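Local coordinates for protein probable transcriptional regulator (Pseudomonas aeruginosa, PDB 2FBI) that probably binds DNA through a winged helix-turn-helix domain and regulates transcription as a dimeric member of the MarR family, at residues 22-27 with 116-121. Residues are numbered along the deposited sequence; the frame is centred on the assembly and turned at random.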
ATOM      1  N   MET A  22       8.669   2.344   5.680  1.00 33.31           N
ATOM      2  CA  MET A  22       7.944   2.069   6.924  1.00 33.12           C
ATOM      3  C   MET A  22       8.785   1.434   8.032  1.00 34.56           C
ATOM      4  O   MET A  22       8.459   1.588   9.209  1.00 34.47           O
ATOM      5  CB  MET A  22       6.636   1.256   6.746  1.00 32.50           C
ATOM      6  CG  MET A  22       5.452   2.047   6.145  1.00 32.39           C
ATOM      7  SD  MET A  22       4.830   3.450   7.104  1.00 33.52           S
ATOM      8  CE  MET A  22       4.366   2.687   8.634  1.00 31.73           C
ATOM      9  N   SER A  23       9.843   0.723   7.691  1.00 34.38           N
ATOM     10  CA  SER A  23      10.684   0.239   8.792  1.00 37.03           C
ATOM     11  C   SER A  23      11.327   1.396   9.590  1.00 36.62           C
ATOM     12  O   SER A  23      11.645   1.251  10.756  1.00 35.93           O
ATOM     13  CB  SER A  23      11.720  -0.785   8.319  1.00 36.56           C
ATOM     14  OG  SER A  23      12.283  -0.429   7.081  1.00 40.48           O
ATOM     15  N   PHE A  24      11.451   2.572   8.967  1.00 36.63           N
ATOM     16  CA  PHE A  24      11.915   3.773   9.693  1.00 35.24           C
ATOM     17  C   PHE A  24      10.897   4.390  10.635  1.00 34.52           C
ATOM     18  O   PHE A  24      11.286   5.089  11.557  1.00 35.36           O
ATOM     19  CB  PHE A  24      12.467   4.779   8.720  1.00 35.11           C
ATOM     20  CG  PHE A  24      13.727   4.321   8.068  1.00 37.73           C
ATOM     21  CD1 PHE A  24      14.981   4.679   8.605  1.00 41.01           C
ATOM     22  CD2 PHE A  24      13.692   3.528   6.940  1.00 37.14           C
ATOM     23  CE1 PHE A  24      16.158   4.257   8.000  1.00 38.19           C
ATOM     24  CE2 PHE A  24      14.861   3.104   6.336  1.00 38.05           C
ATOM     25  CZ  PHE A  24      16.100   3.473   6.880  1.00 38.98           C
ATOM     26  N   PHE A  25       9.597   4.142  10.433  1.00 32.60           N
ATOM     27  CA  PHE A  25       8.598   4.717  11.310  1.00 31.77           C
ATOM     28  C   PHE A  25       7.908   3.717  12.209  1.00 32.43           C
ATOM     29  O   PHE A  25       7.281   4.125  13.172  1.00 30.76           O
ATOM     30  CB  PHE A  25       7.516   5.570  10.549  1.00 31.94           C
ATOM     31  CG  PHE A  25       8.116   6.549   9.523  1.00 31.51           C
ATOM     32  CD1 PHE A  25       8.576   7.820   9.930  1.00 26.75           C
ATOM     33  CD2 PHE A  25       8.239   6.180   8.199  1.00 26.85           C
ATOM     34  CE1 PHE A  25       9.205   8.667   9.040  1.00 27.10           C
ATOM     35  CE2 PHE A  25       8.845   7.051   7.285  1.00 28.61           C
ATOM     36  CZ  PHE A  25       9.315   8.298   7.725  1.00 28.40           C
ATOM     37  N   ARG A  26       7.913   2.427  11.891  1.00 34.01           N
ATOM     38  CA  ARG A  26       6.997   1.569  12.707  1.00 36.40           C
ATOM     39  C   ARG A  26       7.417   1.540  14.184  1.00 36.00           C
ATOM     40  O   ARG A  26       6.550   1.578  15.074  1.00 37.97           O
ATOM     41  CB  ARG A  26       6.815   0.162  12.129  1.00 37.92           C
ATOM     42  CG  ARG A  26       5.801   0.116  10.962  1.00 39.89           C
ATOM     43  CD  ARG A  26       5.322  -1.295  10.665  1.00 42.63           C
ATOM     44  NE  ARG A  26       4.503  -1.288   9.457  1.00 42.51           N
ATOM     45  CZ  ARG A  26       4.923  -1.683   8.254  1.00 43.41           C
ATOM     46  NH1 ARG A  26       4.097  -1.617   7.213  1.00 44.39           N
ATOM     47  NH2 ARG A  26       6.151  -2.142   8.081  1.00 40.74           N
ATOM     48  N   PRO A  27       8.735   1.539  14.455  1.00 35.80           N
ATOM     49  CA  PRO A  27       9.138   1.569  15.885  1.00 36.28           C
ATOM     50  C   PRO A  27       8.628   2.744  16.648  1.00 35.73           C
ATOM     51  O   PRO A  27       8.047   2.545  17.712  1.00 37.42           O
ATOM     52  CB  PRO A  27      10.656   1.502  15.819  1.00 36.42           C
ATOM     53  CG  PRO A  27      10.918   0.791  14.576  1.00 36.88           C
ATOM     54  CD  PRO A  27       9.922   1.405  13.600  1.00 35.53           C
ATOM     55  N   GLN A 116      14.899  12.408   8.467  1.00 36.67           N
ATOM     56  CA  GLN A 116      16.341  12.716   8.364  1.00 39.96           C
ATOM     57  C   GLN A 116      17.197  11.466   8.086  1.00 39.23           C
ATOM     58  O   GLN A 116      18.086  11.501   7.244  1.00 40.46           O
ATOM     59  CB  GLN A 116      16.832  13.491   9.602  1.00 39.05           C
ATOM     60  CG  GLN A 116      16.276  14.930   9.614  1.00 43.73           C
ATOM     61  CD  GLN A 116      16.304  15.651  10.998  1.00 45.11           C
ATOM     62  OE1 GLN A 116      16.376  15.019  12.083  1.00 50.76           O
ATOM     63  NE2 GLN A 116      16.221  16.992  10.947  1.00 49.61           N
ATOM     64  N   ARG A 117      16.884  10.354   8.747  1.00 38.70           N
ATOM     65  CA  ARG A 117      17.555   9.072   8.463  1.00 37.95           C
ATOM     66  C   ARG A 117      17.310   8.609   7.039  1.00 37.73           C
ATOM     67  O   ARG A 117      18.229   8.095   6.380  1.00 37.42           O
ATOM     68  CB  ARG A 117      17.115   8.013   9.459  1.00 36.71           C
ATOM     69  CG  ARG A 117      17.536   8.301  10.898  1.00 39.10           C
ATOM     70  CD  ARG A 117      17.136   7.156  11.870  1.00 39.62           C
ATOM     71  NE  ARG A 117      17.710   7.412  13.214  1.00 51.89           N
ATOM     72  CZ  ARG A 117      17.061   7.882  14.300  1.00 55.43           C
ATOM     73  NH1 ARG A 117      15.752   8.173  14.276  1.00 57.42           N
ATOM     74  NH2 ARG A 117      17.729   8.063  15.442  1.00 57.18           N
ATOM     75  N   ILE A 118      16.071   8.795   6.539  1.00 37.18           N
ATOM     76  CA  ILE A 118      15.740   8.405   5.160  1.00 36.53           C
ATOM     77  C   ILE A 118      16.481   9.287   4.153  1.00 37.67           C
ATOM     78  O   ILE A 118      17.033   8.810   3.153  1.00 37.45           O
ATOM     79  CB  ILE A 118      14.188   8.410   4.898  1.00 37.18           C
ATOM     80  CG1 ILE A 118      13.519   7.249   5.681  1.00 34.48           C
ATOM     81  CG2 ILE A 118      13.891   8.385   3.382  1.00 34.65           C
ATOM     82  CD1 ILE A 118      11.975   7.123   5.583  1.00 35.76           C
ATOM     83  N   GLN A 119      16.516  10.579   4.445  1.00 39.87           N
ATOM     84  CA  GLN A 119      17.127  11.566   3.553  1.00 42.11           C
ATOM     85  C   GLN A 119      18.637  11.272   3.418  1.00 42.02           C
ATOM     86  O   GLN A 119      19.158  11.214   2.306  1.00 42.98           O
ATOM     87  CB  GLN A 119      16.892  12.936   4.149  1.00 42.93           C
ATOM     88  CG  GLN A 119      16.770  14.063   3.155  1.00 49.15           C
ATOM     89  CD  GLN A 119      16.699  15.381   3.889  1.00 56.07           C
ATOM     90  OE1 GLN A 119      15.742  15.631   4.654  1.00 57.88           O
ATOM     91  NE2 GLN A 119      17.744  16.213   3.727  1.00 56.95           N
ATOM     92  N   GLU A 120      19.307  11.026   4.543  1.00 41.95           N
ATOM     93  CA  GLU A 120      20.744  10.674   4.548  1.00 42.71           C
ATOM     94  C   GLU A 120      21.049   9.397   3.781  1.00 41.70           C
ATOM     95  O   GLU A 120      21.947   9.362   2.968  1.00 41.53           O
ATOM     96  CB  GLU A 120      21.254  10.558   5.988  1.00 43.05           C
ATOM     97  CG  GLU A 120      21.171  11.868   6.738  1.00 47.44           C
ATOM     98  CD  GLU A 120      21.326  11.719   8.241  1.00 57.11           C
ATOM     99  OE1 GLU A 120      21.535  10.571   8.716  1.00 60.14           O
ATOM    100  OE2 GLU A 120      21.241  12.764   8.959  1.00 61.21           O
ATOM    101  N   ARG A 121      20.255   8.363   4.016  1.00 41.52           N
ATOM    102  CA  ARG A 121      20.488   7.062   3.453  1.00 40.64           C
ATOM    103  C   ARG A 121      19.989   6.964   2.029  1.00 41.60           C
ATOM    104  O   ARG A 121      20.511   6.170   1.259  1.00 41.37           O
ATOM    105  CB  ARG A 121      19.820   6.042   4.352  1.00 41.54           C
ATOM    106  CG  ARG A 121      20.061   4.594   4.053  1.00 40.75           C
ATOM    107  CD  ARG A 121      19.498   3.785   5.228  1.00 39.88           C
ATOM    108  NE  ARG A 121      19.431   2.357   4.908  1.00 38.52           N
ATOM    109  CZ  ARG A 121      20.452   1.512   5.024  1.00 35.06           C
ATOM    110  NH1 ARG A 121      21.621   1.960   5.447  1.00 31.83           N
ATOM    111  NH2 ARG A 121      20.292   0.238   4.699  1.00 35.42           N
TER
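In the helical dimerization region of this MarR-type winged-helix regulator, F24 and F25, where the chain passes from helix 10-22 into helix 26-32, pack against I118, near the C-terminal end of the long helix 98-122. I118 reaches both phenylalanines with different atoms of one branch. Its CG1 lies over a face of the F24 ring in a CH-pi contact, 4.0 Å from the centroid and 22° off the ring normal, displaced toward the rim so that F24 CG is the nearest ring atom at 3.8 Å. One bond further out, I118 CD1 comes to 3.6 Å from F25 CE2 and is just as near F25 CZ, meeting that ring at a slant. The isoleucine places both carbons there by turning CG1 anti to its carbonyl carbon (chi1 -70°) and running on extended to CD1. The F25 ring is buried, and Y115, M111 and N114 of the long helix add to its surroundings. In the backbone beside it, M22 O accepts from both F25 N and R26 N. F24 lies nearer the surface, bordered by two arginines one helical turn apart. R117 offers its CB, 4.0 Å from F24 CD1, before its chain leads away. I140 of the second subunit packs on F24, and its carbonyl oxygen accepts a hydrogen bond from R121 NE, tying this apolar patch to the dimer interface. With CG anti to the backbone N (chi1 -173°) and an extended chain, R121 sets its CD at the edge of the F24 ring, near the ring plane, where R121 CD lies 3.8 Å from F24 CZ.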